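Local coordinates for ATP-dependent helicase FUN30 (Saccharomyces cerevisiae S288c, PDB 5GN1), which uses ATP hydrolysis to remodel nucleosomes in DNA repair and heterochromatin organization, and is represented here by the C-terminal part of its ATPase domain, at residues A[177-180]-A[181-184]; A[131-134]-A[135-138]; A[230-233]-A[234-238]. All coordinates share one frame; numbering follows the deposited sequence.

Interaction 1: A[177-180]-A[181-184]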
loop_
_atom_site.group_PDB
_atom_site.type_symbol
_atom_site.label_atom_id
_atom_site.label_comp_id
_atom_site.label_asym_id
_atom_site.label_seq_id
_atom_site.Cartn_x
_atom_site.Cartn_y
_atom_site.Cartn_z
ATOM N N HIS A 177 2.677 -15.543 -12.031
ATOM C CA HIS A 177 1.518 -16.398 -12.263
ATOM C C HIS A 177 1.394 -17.473 -11.196
ATOM O O HIS A 177 0.846 -18.548 -11.457
ATOM C CB HIS A 177 1.569 -17.034 -13.665
ATOM C CG HIS A 177 2.771 -17.892 -13.899
ATOM N ND1 HIS A 177 3.934 -17.407 -14.456
ATOM C CD2 HIS A 177 2.993 -19.202 -13.643
ATOM C CE1 HIS A 177 4.820 -18.383 -14.540
ATOM N NE2 HIS A 177 4.276 -19.484 -14.049
ATOM N N ASN A 178 1.865 -17.189 -9.988
ATOM C CA ASN A 178 1.757 -18.117 -8.883
ATOM C C ASN A 178 1.104 -17.453 -7.676
ATOM O O ASN A 178 1.458 -17.733 -6.533
ATOM C CB ASN A 178 3.126 -18.674 -8.515
ATOM C CG ASN A 178 3.054 -20.096 -8.054
ATOM O OD1 ASN A 178 3.110 -21.017 -8.868
ATOM N ND2 ASN A 178 2.912 -20.297 -6.747
ATOM N N ASP A 179 0.140 -16.555 -7.911
ATOM C CA ASP A 179 -0.636 -15.946 -6.827
ATOM C C ASP A 179 0.251 -15.231 -5.809
ATOM O O ASP A 179 -0.072 -15.180 -4.618
ATOM C CB ASP A 179 -1.509 -16.988 -6.122
ATOM C CG ASP A 179 -2.769 -17.299 -6.884
ATOM O OD1 ASP A 179 -2.923 -16.796 -8.010
ATOM O OD2 ASP A 179 -3.609 -18.052 -6.355
ATOM N N GLU A 180 1.362 -14.647 -6.269
ATOM C CA GLU A 180 2.273 -13.970 -5.352
ATOM C C GLU A 180 1.616 -12.764 -4.683
ATOM O O GLU A 180 2.015 -12.373 -3.581
ATOM C CB GLU A 180 3.543 -13.538 -6.099
ATOM C CG GLU A 180 4.463 -14.683 -6.543
ATOM C CD GLU A 180 4.143 -15.234 -7.929
ATOM O OE1 GLU A 180 3.001 -15.063 -8.422
ATOM O OE2 GLU A 180 5.056 -15.838 -8.537
ATOM N N TRP A 181 0.616 -12.164 -5.329
ATOM C CA TRP A 181 -0.105 -11.041 -4.734
ATOM C C TRP A 181 -0.921 -11.446 -3.512
ATOM O O TRP A 181 -1.295 -10.567 -2.727
ATOM C CB TRP A 181 -1.010 -10.391 -5.775
ATOM C CG TRP A 181 -1.826 -11.369 -6.565
ATOM C CD1 TRP A 181 -3.102 -11.791 -6.292
ATOM C CD2 TRP A 181 -1.430 -12.037 -7.771
ATOM N NE1 TRP A 181 -3.524 -12.681 -7.257
ATOM C CE2 TRP A 181 -2.511 -12.860 -8.168
ATOM C CE3 TRP A 181 -0.258 -12.035 -8.542
ATOM C CZ2 TRP A 181 -2.458 -13.670 -9.322
ATOM C CZ3 TRP A 181 -0.202 -12.839 -9.681
ATOM C CH2 TRP A 181 -1.301 -13.644 -10.062
ATOM N N MET A 182 -1.209 -12.741 -3.329
ATOM C CA MET A 182 -1.881 -13.207 -2.117
ATOM C C MET A 182 -0.938 -13.358 -0.931
ATOM O O MET A 182 -1.420 -13.463 0.201
ATOM C CB MET A 182 -2.577 -14.559 -2.351
ATOM C CG MET A 182 -3.466 -14.604 -3.566
ATOM S SD MET A 182 -4.788 -13.391 -3.428
ATOM C CE MET A 182 -5.842 -14.152 -2.190
ATOM N N GLN A 183 0.381 -13.367 -1.150
ATOM C CA GLN A 183 1.335 -13.723 -0.093
ATOM C C GLN A 183 1.742 -12.487 0.709
ATOM O O GLN A 183 2.809 -11.897 0.522
ATOM C CB GLN A 183 2.549 -14.421 -0.681
ATOM C CG GLN A 183 2.241 -15.769 -1.293
ATOM C CD GLN A 183 3.487 -16.390 -1.891
ATOM O OE1 GLN A 183 4.461 -16.660 -1.184
ATOM N NE2 GLN A 183 3.469 -16.610 -3.198
ATOM N N SER A 184 0.878 -12.125 1.652
ATOM C CA SER A 184 1.138 -11.068 2.615
ATOM C C SER A 184 0.273 -11.337 3.834
ATOM O O SER A 184 -0.845 -11.833 3.704
ATOM C CB SER A 184 0.822 -9.686 2.037
ATOM O OG SER A 184 0.647 -8.727 3.061
HETATM O O HOH W 1 4.132 -11.469 -1.954
#
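A 3-10 turn in the loop before helix 185-200 brings Asp179 and Glu180 against Trp181, Met182 and Gln183. Two backbone bonds carry it: Met182 N to Asp179 O, 3.0 Å, and Gln183 N to Glu180 O, 3.1 Å. Trp181 CG sits between the backbone N and the carbonyl carbon (chi1 47°), which folds the indole back along the preceding residues. Asp179 CA then lies over one face of the ring, 3.8 Å from the centroid of the Trp181 six-membered ring, as a CH-pi contact. Asp179 OD1 comes within 3.4 Å of Trp181 CZ2, its carboxylate plane tilted 58° from the ring. Trp181 NE1 bonds to Thr224 OG1 of helix 212-224, so the buried indole is held at its polar end too. The Glu180 chain bends at chi2, and OE1 accepts Asn178 N at 2.9 Å on its syn side, well tilted out of the carboxylate plane. Gln183 runs alongside Glu180, with NE2 4.0 Å from Glu180 CG. A water donates to Glu180 O and Gln183 O. Gln183 centres an inverse gamma turn, and Ser184 is the N-cap of helix 185-200, its OG accepting Lys186 N.

Interaction 2: A[131-134]-A[135-138]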
loop_
_atom_site.group_PDB
_atom_site.type_symbol
_atom_site.label_atom_id
_atom_site.label_comp_id
_atom_site.label_asym_id
_atom_site.label_seq_id
_atom_site.Cartn_x
_atom_site.Cartn_y
_atom_site.Cartn_z
ATOM N N ASP A 131 17.181 -6.675 -22.093
ATOM C CA ASP A 131 17.646 -7.065 -23.416
ATOM C C ASP A 131 16.426 -7.426 -24.231
ATOM O O ASP A 131 16.290 -7.069 -25.363
ATOM C CB ASP A 131 18.586 -8.276 -23.327
ATOM C CG ASP A 131 18.749 -9.010 -24.667
ATOM O OD1 ASP A 131 18.114 -10.063 -24.873
ATOM O OD2 ASP A 131 19.513 -8.527 -25.521
ATOM N N ALA A 132 15.531 -8.127 -23.585
ATOM C CA ALA A 132 14.320 -8.622 -24.158
ATOM C C ALA A 132 13.313 -7.624 -24.687
ATOM O O ALA A 132 12.798 -7.812 -25.744
ATOM C CB ALA A 132 13.653 -9.477 -23.105
ATOM N N ILE A 133 13.037 -6.553 -23.956
ATOM C CA ILE A 133 12.026 -5.586 -24.374
ATOM C C ILE A 133 12.284 -4.776 -25.637
ATOM O O ILE A 133 11.362 -4.196 -26.176
ATOM C CB ILE A 133 11.667 -4.576 -23.277
ATOM C CG1 ILE A 133 10.377 -3.908 -23.632
ATOM C CG2 ILE A 133 12.771 -3.562 -23.103
ATOM C CD1 ILE A 133 9.693 -3.251 -22.474
ATOM N N LEU A 134 13.514 -4.725 -26.095
ATOM C CA LEU A 134 13.811 -3.929 -27.289
ATOM C C LEU A 134 13.015 -4.335 -28.538
ATOM O O LEU A 134 12.590 -3.523 -29.320
ATOM C CB LEU A 134 15.290 -4.048 -27.633
ATOM C CG LEU A 134 16.214 -3.542 -26.532
ATOM C CD1 LEU A 134 17.510 -4.283 -26.323
ATOM C CD2 LEU A 134 16.515 -2.082 -26.741
ATOM N N ASP A 135 12.700 -5.594 -28.643
ATOM C CA ASP A 135 12.032 -6.122 -29.785
ATOM C C ASP A 135 10.616 -5.575 -29.856
ATOM O O ASP A 135 9.911 -5.799 -30.805
ATOM C CB ASP A 135 12.182 -7.638 -29.797
ATOM C CG ASP A 135 13.647 -8.057 -29.892
ATOM O OD1 ASP A 135 14.348 -7.542 -30.756
ATOM O OD2 ASP A 135 14.118 -8.908 -29.124
ATOM N N GLU A 136 10.200 -4.790 -28.870
ATOM C CA GLU A 136 8.847 -4.209 -28.914
ATOM C C GLU A 136 8.886 -2.977 -29.810
ATOM O O GLU A 136 9.915 -2.349 -29.900
ATOM C CB GLU A 136 8.324 -3.884 -27.531
ATOM C CG GLU A 136 8.192 -5.092 -26.618
ATOM C CD GLU A 136 6.833 -5.753 -26.624
ATOM O OE1 GLU A 136 5.890 -5.250 -27.245
ATOM O OE2 GLU A 136 6.721 -6.805 -25.978
ATOM N N PRO A 137 7.810 -2.637 -30.502
ATOM C CA PRO A 137 7.993 -1.486 -31.420
ATOM C C PRO A 137 8.339 -0.158 -30.792
ATOM O O PRO A 137 9.334 0.412 -31.192
ATOM C CB PRO A 137 6.619 -1.333 -32.086
ATOM C CG PRO A 137 5.674 -1.847 -31.097
ATOM C CD PRO A 137 6.365 -3.091 -30.655
ATOM N N ALA A 138 7.610 0.303 -29.787
ATOM C CA ALA A 138 8.053 1.557 -29.186
ATOM C C ALA A 138 9.539 1.575 -28.834
ATOM O O ALA A 138 10.069 2.648 -28.515
ATOM C CB ALA A 138 7.221 1.848 -27.933
#
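With CG1 of Ile133 anti to its backbone N (chi1 -163°), Glu136 sets CG beside its own backbone N and then bends sharply (chi2 -93°). The two side chains meet at about a right angle, with Ile133 CG1 3.9 Å from Glu136 CG. The bent Glu136 chain also rests on the backbone: its CG is 3.3 Å from Ile133 O. Glu136 N donates to the same oxygen at 3.0 Å, although the position of that nitrogen is less certain. These residues form a type I beta turn from Ile133 to Glu136. The turn leads from helix 123-133 to the short, weakly bonded helix 137-140. The carboxylate of Glu136 is carried away from the turn, and OE2 bonds to Thr170 OG1 of helix 168-171. Ile133 is buried there against Leu171, Phe167 and Ile148, and Glu136 also touches Phe167. The other side of the turn is more exposed. Asp135 OD2 lies 3.8 Å from Ala132 O. It is also 5.9 Å from Asp131 OD1, without contact. Asp131 OD2 has a salt bridge to Lys145 NZ of helix 145-153.

Interaction 3: A[230-233]-A[234-238]; sequences LRLD and GSTQV
Asp233 anchors the turn that follows strand 229-232, reaching forward to Ser235 and Thr236 in the LDGST sequence well known from the C-terminal lobe of Snf2 ATPases. The motif is an Asx turn on a type I beta turn, Asp233 to Thr236. Its tight part is the buried Asp233. CG lies between the backbone N and the carbonyl carbon (chi1 56°), which swings the carboxylate toward the turn. OD1 accepts Ser235 OG at 2.8 Å on its syn side and Ser235 N at 2.9 Å on its anti side. Thr236 N donates to Asp233 O at 3.2 Å, and also weakly to OD1. The other oxygen, OD2, forms a salt bridge with Arg231, whose NE, at 2.8 Å, and NH2, at 3.0 Å, both reach it near the guanidinium plane. Arg231 NH1 turns to Glu219 and Asp216 of helix 212-224. An alanine in place of Asp233 would probably leave Ser235 N and OG without their acceptor and deprive Arg231 of one of its carboxylate mates. Thr236 fastens the turn to the strand end, its OG1 accepting Asp233 N at 3.0 Å with a nearly straight bond (162°). The far side is looser: Gly234 and Ser235 are exposed. On the turn's backbone, a water donates to Asp233 O at 2.8 Å.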
loop_
_atom_site.group_PDB
_atom_site.type_symbol
_atom_site.label_atom_id
_atom_site.label_comp_id
_atom_site.label_asym_id
_atom_site.label_seq_id
_atom_site.Cartn_x
_atom_site.Cartn_y
_atom_site.Cartn_z
ATOM N N LEU A 230 -15.207 -2.002 -7.407
ATOM C CA LEU A 230 -14.983 -0.754 -8.121
ATOM C C LEU A 230 -13.877 0.008 -7.414
ATOM O O LEU A 230 -13.534 -0.286 -6.259
ATOM C CB LEU A 230 -16.250 0.109 -8.179
ATOM C CG LEU A 230 -17.457 -0.532 -8.869
ATOM C CD1 LEU A 230 -18.759 0.091 -8.349
ATOM C CD2 LEU A 230 -17.351 -0.393 -10.392
ATOM N N ARG A 231 -13.334 1.006 -8.106
ATOM C CA ARG A 231 -12.205 1.758 -7.579
ATOM C C ARG A 231 -12.356 3.242 -7.873
ATOM O O ARG A 231 -12.799 3.625 -8.956
ATOM C CB ARG A 231 -10.888 1.239 -8.172
ATOM C CG ARG A 231 -9.700 2.179 -7.995
ATOM C CD ARG A 231 -8.414 1.482 -8.390
ATOM N NE ARG A 231 -7.237 2.321 -8.178
ATOM C CZ ARG A 231 -5.989 1.874 -8.292
ATOM N NH1 ARG A 231 -5.779 0.604 -8.609
ATOM N NH2 ARG A 231 -4.961 2.692 -8.106
ATOM N N LEU A 232 -11.979 4.072 -6.899
ATOM C CA LEU A 232 -12.030 5.524 -7.024
ATOM C C LEU A 232 -10.883 6.094 -6.209
ATOM O O LEU A 232 -10.833 5.893 -4.990
ATOM C CB LEU A 232 -13.380 6.094 -6.536
ATOM C CG LEU A 232 -13.725 7.582 -6.757
ATOM C CD1 LEU A 232 -15.205 7.794 -6.518
ATOM C CD2 LEU A 232 -12.928 8.546 -5.864
ATOM N N ASP A 233 -9.977 6.817 -6.864
ATOM C CA ASP A 233 -8.834 7.393 -6.166
ATOM C C ASP A 233 -8.641 8.827 -6.649
ATOM O O ASP A 233 -9.489 9.393 -7.344
ATOM C CB ASP A 233 -7.588 6.504 -6.349
ATOM C CG ASP A 233 -7.232 6.243 -7.814
ATOM O OD1 ASP A 233 -7.391 7.143 -8.655
ATOM O OD2 ASP A 233 -6.789 5.120 -8.134
ATOM N N GLY A 234 -7.514 9.431 -6.273
ATOM C CA GLY A 234 -7.273 10.810 -6.665
ATOM C C GLY A 234 -7.027 11.011 -8.145
ATOM O O GLY A 234 -7.071 12.154 -8.615
ATOM N N SER A 235 -6.748 9.939 -8.890
ATOM C CA SER A 235 -6.594 10.062 -10.334
ATOM C C SER A 235 -7.922 9.973 -11.084
ATOM O O SER A 235 -7.985 10.389 -12.242
ATOM C CB SER A 235 -5.634 8.992 -10.861
ATOM O OG SER A 235 -6.308 7.780 -11.128
ATOM N N THR A 236 -8.972 9.439 -10.457
ATOM C CA THR A 236 -10.292 9.397 -11.080
ATOM C C THR A 236 -10.740 10.799 -11.472
ATOM O O THR A 236 -10.769 11.709 -10.634
ATOM C CB THR A 236 -11.308 8.784 -10.105
ATOM O OG1 THR A 236 -10.856 7.495 -9.693
ATOM C CG2 THR A 236 -12.671 8.630 -10.763
ATOM N N GLN A 237 -11.091 10.970 -12.749
ATOM C CA GLN A 237 -11.693 12.217 -13.216
ATOM C C GLN A 237 -12.919 12.552 -12.378
ATOM O O GLN A 237 -13.751 11.680 -12.112
ATOM C CB GLN A 237 -12.084 12.093 -14.691
ATOM C CG GLN A 237 -10.921 11.845 -15.629
ATOM C CD GLN A 237 -9.858 12.917 -15.507
ATOM O OE1 GLN A 237 -8.726 12.642 -15.113
ATOM N NE2 GLN A 237 -10.227 14.152 -15.812
ATOM N N VAL A 238 -13.013 13.820 -11.953
ATOM C CA VAL A 238 -14.080 14.244 -11.046
ATOM C C VAL A 238 -15.448 13.888 -11.610
ATOM O O VAL A 238 -16.321 13.394 -10.884
ATOM C CB VAL A 238 -13.983 15.753 -10.748
ATOM C CG1 VAL A 238 -15.216 16.226 -9.981
ATOM C CG2 VAL A 238 -12.734 16.058 -9.945
HETATM O O HOH W 2 -10.862 11.705 -8.088
#

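Along the chain interaction 2 comes first, then interaction 1, then interaction 3. None touches another. The centres of interactions 1 and 2 lie about 27 Å apart. Those of interactions 1 and 3 are about 25 Å apart, and those of interactions 2 and 3 about 32 Å. Interaction 3 closes an edge strand, 229-232, of the parallel RecA-like sheet. Interaction 1 leads into helix 185-200, which precedes the sheet strand 205-209. Both lean on helix 212-224, Trp181 near its end and Arg231 on Asp216 and Glu219. Interaction 2 belongs to the helical part away from the sheet and packs on helix 168-171, after which the chain reaches interaction 1. The 177-184 loop lies where the chain returns from these helices to the RecA-like lobe.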